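Local coordinates for major allergen Alt a 1 (Alternaria alternata, PDB 3V0R), which may bind thaumatin-like proteins of the host plant and inhibit their beta-glucanase activity, at residues Y14-S19 with F36-T41; N32-N37 with D55-H60; F48-Q53 with M71-D76. All coordinates share one frame; numbering follows the deposited sequence.

Contact 1: residues Y14-S19 with F36-T41; sequences YVWKIS and FNIKAT. With 8AC (8-aminooctanoic acid), chain L; 0FU (2,5,6-triaminopyrimidin-4-ol), chain J; SO4 (sulfate ion), chain B.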
loop_
_atom_site.group_PDB
_atom_site.type_symbol
_atom_site.label_atom_id
_atom_site.label_comp_id
_atom_site.label_asym_id
_atom_site.label_seq_id
_atom_site.Cartn_x
_atom_site.Cartn_y
_atom_site.Cartn_z
ATOM N N TYR A 14 5.638 -26.473 6.524
ATOM C CA TYR A 14 6.165 -25.990 5.238
ATOM C C TYR A 14 5.127 -26.094 4.123
ATOM O O TYR A 14 5.458 -26.049 2.939
ATOM C CB TYR A 14 7.439 -26.775 4.905
ATOM C CG TYR A 14 8.534 -26.435 5.900
ATOM C CD1 TYR A 14 8.790 -27.254 6.956
ATOM C CD2 TYR A 14 9.248 -25.252 5.780
ATOM C CE1 TYR A 14 9.771 -26.942 7.907
ATOM C CE2 TYR A 14 10.236 -24.942 6.711
ATOM C CZ TYR A 14 10.442 -25.764 7.757
ATOM O OH TYR A 14 11.408 -25.452 8.687
ATOM N N VAL A 15 3.868 -26.214 4.522
ATOM C CA VAL A 15 2.730 -26.287 3.611
ATOM C C VAL A 15 1.796 -25.101 3.782
ATOM O O VAL A 15 1.332 -24.794 4.910
ATOM C CB VAL A 15 1.964 -27.607 3.860
ATOM C CG1 VAL A 15 0.750 -27.694 2.901
ATOM C CG2 VAL A 15 2.904 -28.802 3.648
ATOM N N TRP A 16 1.580 -24.369 2.694
ATOM C CA TRP A 16 0.738 -23.181 2.668
ATOM C C TRP A 16 -0.410 -23.364 1.738
ATOM O O TRP A 16 -0.276 -24.104 0.739
ATOM C CB TRP A 16 1.531 -21.958 2.270
ATOM C CG TRP A 16 2.616 -21.529 3.204
ATOM C CD1 TRP A 16 2.851 -21.938 4.490
ATOM C CD2 TRP A 16 3.678 -20.545 2.930
ATOM N NE1 TRP A 16 3.935 -21.286 5.010
ATOM C CE2 TRP A 16 4.454 -20.439 4.094
ATOM C CE3 TRP A 16 4.023 -19.798 1.821
ATOM C CZ2 TRP A 16 5.553 -19.594 4.177
ATOM C CZ3 TRP A 16 5.096 -18.941 1.913
ATOM C CH2 TRP A 16 5.881 -18.887 3.058
ATOM N N LYS A 17 -1.532 -22.672 1.990
ATOM C CA LYS A 17 -2.726 -22.772 1.148
ATOM C C LYS A 17 -2.756 -21.564 0.258
ATOM O O LYS A 17 -2.511 -20.442 0.746
ATOM C CB LYS A 17 -3.946 -22.726 2.059
ATOM C CG LYS A 17 -5.266 -22.841 1.313
ATOM C CD LYS A 17 -6.427 -22.885 2.319
ATOM C CE LYS A 17 -6.903 -21.466 2.590
ATOM N NZ LYS A 17 -8.150 -21.433 3.438
ATOM N N ILE A 18 -3.056 -21.775 -1.028
ATOM C CA ILE A 18 -3.167 -20.735 -2.011
ATOM C C ILE A 18 -4.650 -20.693 -2.385
ATOM O O ILE A 18 -5.300 -21.706 -2.640
ATOM C CB ILE A 18 -2.333 -20.964 -3.288
ATOM C CG1 ILE A 18 -0.902 -21.334 -2.929
ATOM C CG2 ILE A 18 -2.462 -19.732 -4.223
ATOM C CD1 ILE A 18 -0.045 -20.213 -2.343
ATOM N N SER A 19 -5.209 -19.511 -2.366
ATOM C CA SER A 19 -6.636 -19.327 -2.646
ATOM C C SER A 19 -6.899 -17.935 -3.260
ATOM O O SER A 19 -6.021 -17.042 -3.294
ATOM C CB SER A 19 -7.499 -19.462 -1.367
ATOM O OG SER A 19 -7.105 -18.483 -0.428
ATOM N N PHE A 36 -3.082 -13.610 -5.636
ATOM C CA PHE A 36 -3.619 -14.750 -4.906
ATOM C C PHE A 36 -3.294 -14.595 -3.441
ATOM O O PHE A 36 -2.484 -13.764 -3.081
ATOM C CB PHE A 36 -3.049 -16.088 -5.452
ATOM C CG PHE A 36 -1.577 -16.091 -5.555
ATOM C CD1 PHE A 36 -0.947 -15.680 -6.740
ATOM C CD2 PHE A 36 -0.780 -16.496 -4.468
ATOM C CE1 PHE A 36 0.430 -15.637 -6.818
ATOM C CE2 PHE A 36 0.617 -16.449 -4.558
ATOM C CZ PHE A 36 1.210 -16.024 -5.729
ATOM N N ASN A 37 -4.013 -15.291 -2.591
ATOM C CA ASN A 37 -3.817 -15.231 -1.137
ATOM C C ASN A 37 -2.970 -16.413 -0.725
ATOM O O ASN A 37 -3.117 -17.539 -1.306
ATOM C CB ASN A 37 -5.160 -15.309 -0.406
ATOM C CG ASN A 37 -6.007 -14.035 -0.560
ATOM O OD1 ASN A 37 -5.473 -12.936 -0.896
ATOM N ND2 ASN A 37 -7.332 -14.150 -0.250
ATOM N N ILE A 38 -2.090 -16.204 0.233
ATOM C CA ILE A 38 -1.230 -17.275 0.787
ATOM C C ILE A 38 -1.444 -17.346 2.289
ATOM O O ILE A 38 -1.369 -16.292 2.982
ATOM C CB ILE A 38 0.221 -16.963 0.564
ATOM C CG1 ILE A 38 0.530 -16.820 -0.930
ATOM C CG2 ILE A 38 1.130 -18.010 1.253
ATOM C CD1 ILE A 38 2.011 -16.607 -1.183
ATOM N N LYS A 39 -1.721 -18.518 2.808
ATOM C CA LYS A 39 -1.997 -18.695 4.238
ATOM C C LYS A 39 -1.270 -19.880 4.828
ATOM O O LYS A 39 -1.259 -20.964 4.226
ATOM C CB LYS A 39 -3.511 -18.852 4.438
ATOM C CG LYS A 39 -3.965 -18.770 5.875
ATOM C CD LYS A 39 -5.462 -18.951 6.057
ATOM C CE LYS A 39 -5.914 -18.399 7.410
ATOM N NZ LYS A 39 -5.159 -18.987 8.543
ATOM N N ALA A 40 -0.675 -19.719 5.991
ATOM C CA ALA A 40 -0.089 -20.850 6.701
ATOM C C ALA A 40 -1.162 -21.834 7.089
ATOM O O ALA A 40 -2.325 -21.442 7.276
ATOM C CB ALA A 40 0.668 -20.401 7.960
ATOM N N THR A 41 -0.803 -23.109 7.138
ATOM C CA THR A 41 -1.720 -24.169 7.573
ATOM C C THR A 41 -1.429 -24.692 8.968
ATOM O O THR A 41 -2.171 -25.515 9.475
ATOM C CB THR A 41 -1.647 -25.373 6.607
ATOM O OG1 THR A 41 -0.341 -25.954 6.634
ATOM C CG2 THR A 41 -1.961 -24.941 5.161
HETATM N NAA 8AC L . 10.220 -25.772 14.320
HETATM O OAB 8AC L . 9.062 -21.189 5.273
HETATM O OAC 8AC L . 8.515 -19.480 6.439
HETATM C CAD 8AC L . 9.920 -24.574 13.523
HETATM C CAE 8AC L . 9.157 -24.994 12.286
HETATM C CAF 8AC L . 8.291 -23.876 11.740
HETATM C CAG 8AC L . 9.012 -23.286 10.520
HETATM C CAH 8AC L . 8.054 -22.809 9.489
HETATM C CAI 8AC L . 8.816 -21.932 8.453
HETATM C CAJ 8AC L . 7.953 -21.719 7.231
HETATM C CAK 8AC L . 8.574 -20.692 6.262
HETATM C C4 0FU J . 11.954 -20.953 10.997
HETATM N N3 0FU J . 12.471 -21.992 11.704
HETATM C C2 0FU J . 13.157 -23.004 11.106
HETATM N NAA 0FU J . 13.642 -24.001 11.862
HETATM N N1 0FU J . 13.364 -23.024 9.771
HETATM C C6 0FU J . 12.865 -22.006 9.012
HETATM N NAB 0FU J . 13.055 -22.011 7.714
HETATM C C5 0FU J . 12.140 -20.932 9.604
HETATM N NAC 0FU J . 11.632 -19.896 8.889
HETATM O O4 0FU J . 11.246 -19.919 11.575
HETATM S S SO4 B . -9.617 -18.152 4.680
HETATM O O1 SO4 B . -8.482 -18.403 3.725
HETATM O O2 SO4 B . -10.506 -19.351 4.659
HETATM O O3 SO4 B . -9.054 -17.934 6.050
HETATM O O4 SO4 B . -10.472 -16.978 4.333
HETATM O O HOH W 1 2.053 -23.723 7.674
#

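Contact 2: residues N32-N37 with D55-H60; sequences NSLGFN and DKLEDH. With 0FU (2,5,6-triaminopyrimidin-4-ol), chain M; SO4 (sulfate ion), chain D.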
loop_
_atom_site.group_PDB
_atom_site.type_symbol
_atom_site.label_atom_id
_atom_site.label_comp_id
_atom_site.label_asym_id
_atom_site.label_seq_id
_atom_site.Cartn_x
_atom_site.Cartn_y
_atom_site.Cartn_z
ATOM N N ASN A 32 -2.288 -8.333 -17.107
ATOM C CA ASN A 32 -1.786 -7.062 -16.621
ATOM C C ASN A 32 -1.929 -6.959 -15.118
ATOM O O ASN A 32 -1.448 -6.001 -14.520
ATOM C CB ASN A 32 -2.378 -5.828 -17.339
ATOM C CG ASN A 32 -3.838 -5.590 -17.028
ATOM O OD1 ASN A 32 -4.472 -6.338 -16.263
ATOM N ND2 ASN A 32 -4.396 -4.543 -17.643
ATOM N N SER A 33 -2.623 -7.934 -14.530
ATOM C CA SER A 33 -2.864 -7.971 -13.103
ATOM C C SER A 33 -2.986 -9.437 -12.695
ATOM O O SER A 33 -3.726 -10.156 -13.307
ATOM C CB SER A 33 -4.140 -7.185 -12.759
ATOM O OG SER A 33 -4.347 -7.171 -11.345
ATOM N N LEU A 34 -2.287 -9.844 -11.633
ATOM C CA LEU A 34 -2.321 -11.206 -11.149
ATOM C C LEU A 34 -2.153 -11.201 -9.644
ATOM O O LEU A 34 -1.327 -10.441 -9.116
ATOM C CB LEU A 34 -1.140 -11.964 -11.808
ATOM C CG LEU A 34 -1.079 -13.414 -12.161
ATOM C CD1 LEU A 34 -2.184 -13.893 -13.035
ATOM C CD2 LEU A 34 0.222 -13.606 -12.959
ATOM N N GLY A 35 -2.896 -12.046 -8.954
ATOM C CA GLY A 35 -2.764 -12.164 -7.530
ATOM C C GLY A 35 -3.422 -13.367 -6.907
ATOM O O GLY A 35 -4.241 -14.035 -7.525
ATOM N N PHE A 36 -3.082 -13.610 -5.636
ATOM C CA PHE A 36 -3.619 -14.750 -4.906
ATOM C C PHE A 36 -3.294 -14.595 -3.441
ATOM O O PHE A 36 -2.484 -13.764 -3.081
ATOM C CB PHE A 36 -3.049 -16.088 -5.452
ATOM C CG PHE A 36 -1.577 -16.091 -5.555
ATOM C CD1 PHE A 36 -0.947 -15.680 -6.740
ATOM C CD2 PHE A 36 -0.780 -16.496 -4.468
ATOM C CE1 PHE A 36 0.430 -15.637 -6.818
ATOM C CE2 PHE A 36 0.617 -16.449 -4.558
ATOM C CZ PHE A 36 1.210 -16.024 -5.729
ATOM N N ASN A 37 -4.013 -15.291 -2.591
ATOM C CA ASN A 37 -3.817 -15.231 -1.137
ATOM C C ASN A 37 -2.970 -16.413 -0.725
ATOM O O ASN A 37 -3.117 -17.539 -1.306
ATOM C CB ASN A 37 -5.160 -15.309 -0.406
ATOM C CG ASN A 37 -6.007 -14.035 -0.560
ATOM O OD1 ASN A 37 -5.473 -12.936 -0.896
ATOM N ND2 ASN A 37 -7.332 -14.150 -0.250
ATOM N N ASP A 55 1.909 -3.003 -17.250
ATOM C CA ASP A 55 1.238 -2.917 -18.553
ATOM C C ASP A 55 1.224 -4.301 -19.174
ATOM O O ASP A 55 0.222 -4.712 -19.770
ATOM C CB ASP A 55 1.963 -1.968 -19.514
ATOM C CG ASP A 55 1.785 -0.492 -19.137
ATOM O OD1 ASP A 55 1.027 -0.183 -18.172
ATOM O OD2 ASP A 55 2.406 0.360 -19.810
ATOM N N LYS A 56 2.334 -5.042 -19.008
ATOM C CA LYS A 56 2.316 -6.431 -19.486
ATOM C C LYS A 56 3.146 -7.300 -18.563
ATOM O O LYS A 56 4.343 -7.198 -18.539
ATOM C CB LYS A 56 2.834 -6.498 -20.909
ATOM C CG LYS A 56 2.971 -7.896 -21.487
ATOM C CD LYS A 56 3.156 -7.790 -23.005
ATOM C CE LYS A 56 4.122 -8.833 -23.548
ATOM N NZ LYS A 56 3.540 -10.210 -23.580
ATOM N N LEU A 57 2.499 -8.153 -17.786
ATOM C CA LEU A 57 3.269 -9.059 -16.914
ATOM C C LEU A 57 3.932 -10.160 -17.760
ATOM O O LEU A 57 3.363 -10.591 -18.752
ATOM C CB LEU A 57 2.361 -9.679 -15.851
ATOM C CG LEU A 57 1.786 -8.723 -14.816
ATOM C CD1 LEU A 57 0.733 -9.380 -13.911
ATOM C CD2 LEU A 57 2.946 -8.212 -13.913
ATOM N N GLU A 58 5.126 -10.591 -17.369
ATOM C CA GLU A 58 5.875 -11.583 -18.101
ATOM C C GLU A 58 5.806 -12.946 -17.384
ATOM O O GLU A 58 5.779 -13.006 -16.124
ATOM C CB GLU A 58 7.350 -11.154 -18.199
ATOM C CG GLU A 58 7.579 -9.733 -18.741
ATOM C CD GLU A 58 7.111 -9.513 -20.170
ATOM O OE1 GLU A 58 6.891 -10.494 -20.915
ATOM O OE2 GLU A 58 6.970 -8.310 -20.589
ATOM N N ASP A 59 5.757 -14.019 -18.187
ATOM C CA ASP A 59 6.016 -15.360 -17.682
ATOM C C ASP A 59 7.508 -15.560 -17.297
ATOM O O ASP A 59 8.412 -14.883 -17.784
ATOM C CB ASP A 59 5.543 -16.454 -18.649
ATOM C CG ASP A 59 4.071 -16.330 -18.997
ATOM O OD1 ASP A 59 3.186 -16.292 -18.105
ATOM O OD2 ASP A 59 3.785 -16.177 -20.205
ATOM N N HIS A 60 7.745 -16.525 -16.417
ATOM C CA HIS A 60 9.063 -16.867 -15.953
ATOM C C HIS A 60 9.914 -15.679 -15.574
ATOM O O HIS A 60 11.035 -15.560 -16.024
ATOM C CB HIS A 60 9.825 -17.800 -16.875
ATOM C CG HIS A 60 9.785 -17.457 -18.284
ATOM N ND1 HIS A 60 8.836 -17.953 -19.121
ATOM C CD2 HIS A 60 10.674 -16.721 -19.070
ATOM C CE1 HIS A 60 9.053 -17.508 -20.370
ATOM N NE2 HIS A 60 10.178 -16.736 -20.359
HETATM C C4 0FU M . -4.493 -7.920 -5.190
HETATM N N3 0FU M . -4.386 -7.939 -6.523
HETATM C C2 0FU M . -4.788 -9.026 -7.216
HETATM N NAA 0FU M . -4.653 -8.972 -8.557
HETATM N N1 0FU M . -5.323 -10.120 -6.596
HETATM C C6 0FU M . -5.441 -10.141 -5.261
HETATM N NAB 0FU M . -5.936 -11.209 -4.621
HETATM C C5 0FU M . -5.024 -9.011 -4.542
HETATM N NAC 0FU M . -5.089 -8.929 -3.214
HETATM O O4 0FU M . -4.127 -6.862 -4.421
HETATM S S SO4 D . 5.351 -2.343 -17.847
HETATM O O1 SO4 D . 6.509 -2.784 -17.005
HETATM O O2 SO4 D . 4.800 -3.542 -18.557
HETATM O O3 SO4 D . 4.459 -1.570 -16.882
HETATM O O4 SO4 D . 5.803 -1.412 -18.919
HETATM O O HOH W 2 -2.210 -3.391 -19.694
#

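Contact 3: residues F48-Q53 with M71-D76; sequences FTCSAQ and MDFSFD. With 0FU (2,5,6-triaminopyrimidin-4-ol), chain M.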
loop_
_atom_site.group_PDB
_atom_site.type_symbol
_atom_site.label_atom_id
_atom_site.label_comp_id
_atom_site.label_asym_id
_atom_site.label_seq_id
_atom_site.Cartn_x
_atom_site.Cartn_y
_atom_site.Cartn_z
ATOM N N PHE A 48 -1.447 -13.443 3.658
ATOM C CA PHE A 48 -1.235 -12.238 2.934
ATOM C C PHE A 48 -1.498 -12.400 1.450
ATOM O O PHE A 48 -1.708 -13.523 0.960
ATOM C CB PHE A 48 0.178 -11.775 3.135
ATOM C CG PHE A 48 1.200 -12.647 2.553
ATOM C CD1 PHE A 48 1.872 -12.257 1.378
ATOM C CD2 PHE A 48 1.517 -13.822 3.114
ATOM C CE1 PHE A 48 2.834 -13.056 0.822
ATOM C CE2 PHE A 48 2.468 -14.654 2.565
ATOM C CZ PHE A 48 3.157 -14.256 1.432
ATOM N N THR A 49 -1.555 -11.260 0.766
ATOM C CA THR A 49 -1.749 -11.232 -0.688
ATOM C C THR A 49 -0.444 -11.113 -1.415
ATOM O O THR A 49 0.481 -10.345 -1.037
ATOM C CB THR A 49 -2.705 -10.119 -1.102
ATOM O OG1 THR A 49 -3.930 -10.308 -0.408
ATOM C CG2 THR A 49 -3.049 -10.276 -2.628
ATOM N N CYS A 50 -0.292 -11.939 -2.425
ATOM C CA CYS A 50 0.805 -11.844 -3.291
ATOM C C CYS A 50 0.262 -11.373 -4.654
ATOM O O CYS A 50 -0.624 -12.015 -5.201
ATOM C CB CYS A 50 1.443 -13.246 -3.331
ATOM S SG CYS A 50 2.876 -13.335 -4.373
ATOM N N SER A 51 0.757 -10.241 -5.175
ATOM C CA SER A 51 0.239 -9.747 -6.448
ATOM C C SER A 51 1.226 -8.930 -7.198
ATOM O O SER A 51 2.204 -8.413 -6.638
ATOM C CB SER A 51 -0.987 -8.890 -6.172
ATOM O OG SER A 51 -0.595 -7.705 -5.500
ATOM N N ALA A 52 0.940 -8.719 -8.459
ATOM C CA ALA A 52 1.722 -7.831 -9.282
ATOM C C ALA A 52 0.845 -7.224 -10.395
ATOM O O ALA A 52 -0.124 -7.862 -10.877
ATOM C CB ALA A 52 2.896 -8.599 -9.940
ATOM N N GLN A 53 1.237 -6.049 -10.843
ATOM C CA GLN A 53 0.630 -5.357 -11.968
ATOM C C GLN A 53 1.681 -4.744 -12.864
ATOM O O GLN A 53 2.688 -4.281 -12.408
ATOM C CB GLN A 53 -0.267 -4.213 -11.530
ATOM C CG GLN A 53 -1.487 -4.680 -10.764
ATOM C CD GLN A 53 -1.145 -4.868 -9.307
ATOM O OE1 GLN A 53 -0.035 -4.423 -8.851
ATOM N NE2 GLN A 53 -2.081 -5.531 -8.548
ATOM N N MET A 71 8.766 -12.654 0.087
ATOM C CA MET A 71 8.489 -13.719 -0.890
ATOM C C MET A 71 8.520 -13.142 -2.320
ATOM O O MET A 71 7.995 -12.057 -2.553
ATOM C CB MET A 71 7.083 -14.244 -0.709
ATOM C CG MET A 71 6.817 -14.990 0.582
ATOM S SD MET A 71 7.827 -16.476 0.703
ATOM C CE MET A 71 7.279 -17.245 -0.823
ATOM N N ASP A 72 9.068 -13.928 -3.236
ATOM C CA ASP A 72 8.974 -13.679 -4.689
ATOM C C ASP A 72 8.161 -14.750 -5.299
ATOM O O ASP A 72 8.108 -15.858 -4.782
ATOM C CB ASP A 72 10.331 -13.649 -5.354
ATOM C CG ASP A 72 11.168 -12.395 -4.938
ATOM O OD1 ASP A 72 10.613 -11.381 -4.505
ATOM O OD2 ASP A 72 12.397 -12.455 -5.086
ATOM N N PHE A 73 7.514 -14.423 -6.422
ATOM C CA PHE A 73 6.806 -15.409 -7.217
ATOM C C PHE A 73 7.048 -15.235 -8.710
ATOM O O PHE A 73 7.436 -14.174 -9.171
ATOM C CB PHE A 73 5.319 -15.403 -6.909
ATOM C CG PHE A 73 4.546 -14.300 -7.612
ATOM C CD1 PHE A 73 4.544 -13.043 -7.136
ATOM C CD2 PHE A 73 3.786 -14.579 -8.759
ATOM C CE1 PHE A 73 3.787 -12.021 -7.720
ATOM C CE2 PHE A 73 3.032 -13.566 -9.375
ATOM C CZ PHE A 73 3.038 -12.279 -8.854
ATOM N N SER A 74 6.797 -16.319 -9.453
ATOM C CA SER A 74 6.808 -16.325 -10.876
ATOM C C SER A 74 5.620 -17.144 -11.374
ATOM O O SER A 74 5.119 -17.979 -10.637
ATOM C CB SER A 74 8.135 -16.970 -11.329
ATOM O OG SER A 74 8.319 -16.877 -12.727
ATOM N N PHE A 75 5.149 -16.900 -12.585
ATOM C CA PHE A 75 3.972 -17.587 -13.114
ATOM C C PHE A 75 4.279 -18.051 -14.502
ATOM O O PHE A 75 4.917 -17.317 -15.291
ATOM C CB PHE A 75 2.750 -16.640 -13.085
ATOM C CG PHE A 75 1.415 -17.323 -13.051
ATOM C CD1 PHE A 75 1.025 -18.055 -11.935
ATOM C CD2 PHE A 75 0.550 -17.213 -14.086
ATOM C CE1 PHE A 75 -0.201 -18.725 -11.920
ATOM C CE2 PHE A 75 -0.688 -17.870 -14.087
ATOM C CZ PHE A 75 -1.050 -18.638 -13.000
ATOM N N ASP A 76 3.818 -19.264 -14.865
ATOM C CA ASP A 76 3.814 -19.734 -16.243
ATOM C C ASP A 76 2.370 -19.757 -16.665
ATOM O O ASP A 76 1.644 -20.646 -16.307
ATOM C CB ASP A 76 4.411 -21.156 -16.309
ATOM C CG ASP A 76 5.951 -21.157 -16.275
ATOM O OD1 ASP A 76 6.607 -20.096 -16.321
ATOM O OD2 ASP A 76 6.529 -22.255 -16.238
HETATM C C4 0FU M . -4.493 -7.920 -5.190
HETATM N N3 0FU M . -4.386 -7.939 -6.523
HETATM C C2 0FU M . -4.788 -9.026 -7.216
HETATM N NAA 0FU M . -4.653 -8.972 -8.557
HETATM N N1 0FU M . -5.323 -10.120 -6.596
HETATM C C6 0FU M . -5.441 -10.141 -5.261
HETATM N NAB 0FU M . -5.936 -11.209 -4.621
HETATM C C5 0FU M . -5.024 -9.011 -4.542
HETATM N NAC 0FU M . -5.089 -8.929 -3.214
HETATM O O4 0FU M . -4.127 -6.862 -4.421
#

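Contact 1: residues Y14-S19 with F36-T41
W16 and I38 meet on the buried face of an antiparallel hairpin, CG2 of I38 pressed against CE3 of W16 at 3.4 Å. I18 stands beside I38, pointing the same way, its CD1 3.7 Å from I38 CG1. Its CG2, anti to the backbone N, reaches the other way to CD2 of F36. The backbones are zipped by two hydrogen-bonded pairs, K17 with K39 and S19 with N37; K17 N to K39 O, at 2.8 Å, is nearly straight at 169°. Beyond the W16-A40 pair, at the hairpin's open end, T41 OG1, also hydrogen-bonded to G12 N, donates to V15 O at 2.7 Å from 40° above the carbonyl plane, and a water links the same oxygen to T41 N. On the other face, K17 bends at chi3 (90°) and carries NZ to sulfate O1, 3.1 Å away, and to N109 of the second subunit. Y14 lays a ring face against the 8-aminooctanoic acid chain, whose carboxylate oxygen OAC lies at the indole edge, 3.7 Å from W16 CZ2. One strand pair of the barrel is thus greasy inside and polar outside, where K17, with K39 close by, probably favours an anion at the subunit boundary.

Contact 2: residues N32-N37 with D55-H60
L57 sets its CG anti to its own carbonyl carbon (chi1 -66°) and then runs straight on, chi2 172°, which sends CD1 out as a single methyl probe against the backbone of N32, S33 and L34; N32, for its part, folds CG between its N and carbonyl carbon (chi1 70°), which places the amide so that ND2 reaches a water shared with D55. This is a loop packing on the start of a barrel strand: residues 55-60 run on from the end of strand 47-53 past the beginning of its sheet neighbour, strand 33-40. CD1 of L57 sits 3.7 Å from S33 N and 3.8 Å from L34 CB. Y31 and A52 also touch the L57 side chain, making this the buried end of the contact.

The outer end is polar. N32 CB is 3.7 Å from D55 O, and the shared water takes a hydrogen bond from N32 ND2 at 3.2 Å and gives one to D55 O at 2.8 Å. The adjacent amides of D55 and K56 both point at a sulfate: D55 N donates to O3 and K56 N to O2, a two-pronged backbone grip on an anion probably taken from the crystallisation liquor.

Further along the strand, L34 turns its CB toward L57, while the neighbouring residues S33 and G35 border a bound triaminopyrimidinol. G35 has no side chain to block the ligand, whose ring nitrogen N1 comes to 3.4 Å from G35 CA.

Contact 3: residues F48-Q53 with M71-D76
Strands 48-53 and 72-76 pass each other at 56°, their axes 8.3 Å apart at the closest, too far for backbone pairing, and the gap between them is filled by side chains. F73 does most of the filling. Its CG lies between the backbone N and the carbonyl carbon (chi1 81°), which turns the ring up against the sulfur of C50. SG of C50 lies 4.0 Å from the ring centroid and 42° off the ring normal, an oblique sulfur-aromatic contact with a tight nearest approach of 3.2 Å between SG and CD1. Farther along, the methyl CB of A52 meets the ring at its edge, 3.8 Å from CZ of F73. This is packing inside the beta-barrel; the sheet's two ends meet next to it, where C65, beside strand 63-64, is bonded to strand 48-53 twice, to S51 by backbone and to C50 by disulfide. F36 adds an edge-to-face partner to F73. At the other end, F48 and M71 cross at about a right angle, with CZ of F48 3.8 Å from CG of M71. On the side of strand 48-53 away from F73, CB of S51 borders the bound triaminopyrimidinol.

Overall arrangement
From the N terminus, contact 1 comes first and closes the hairpin of neighbouring strands 15-25 and 33-40. Contact 2 starts on strand 33-40, sharing F36 and N37 with contact 1, and closes a loop of similar length that takes in strand 47-53, joining the loop at 55-60 to a strand. Contact 3 opens inside that loop, at 48-53, and closes beyond it at 71-76, joining strands near the two ends of the sheet; contacts 2 and 3 therefore cross, while contacts 1 and 3 follow in series. Backbone bonds between strands 33-40 and 47-53 link all three. Contacts 2 and 3, centred about 7 Å apart, border the same triaminopyrimidinol; contacts 1 and 2 lie about 18 Å apart.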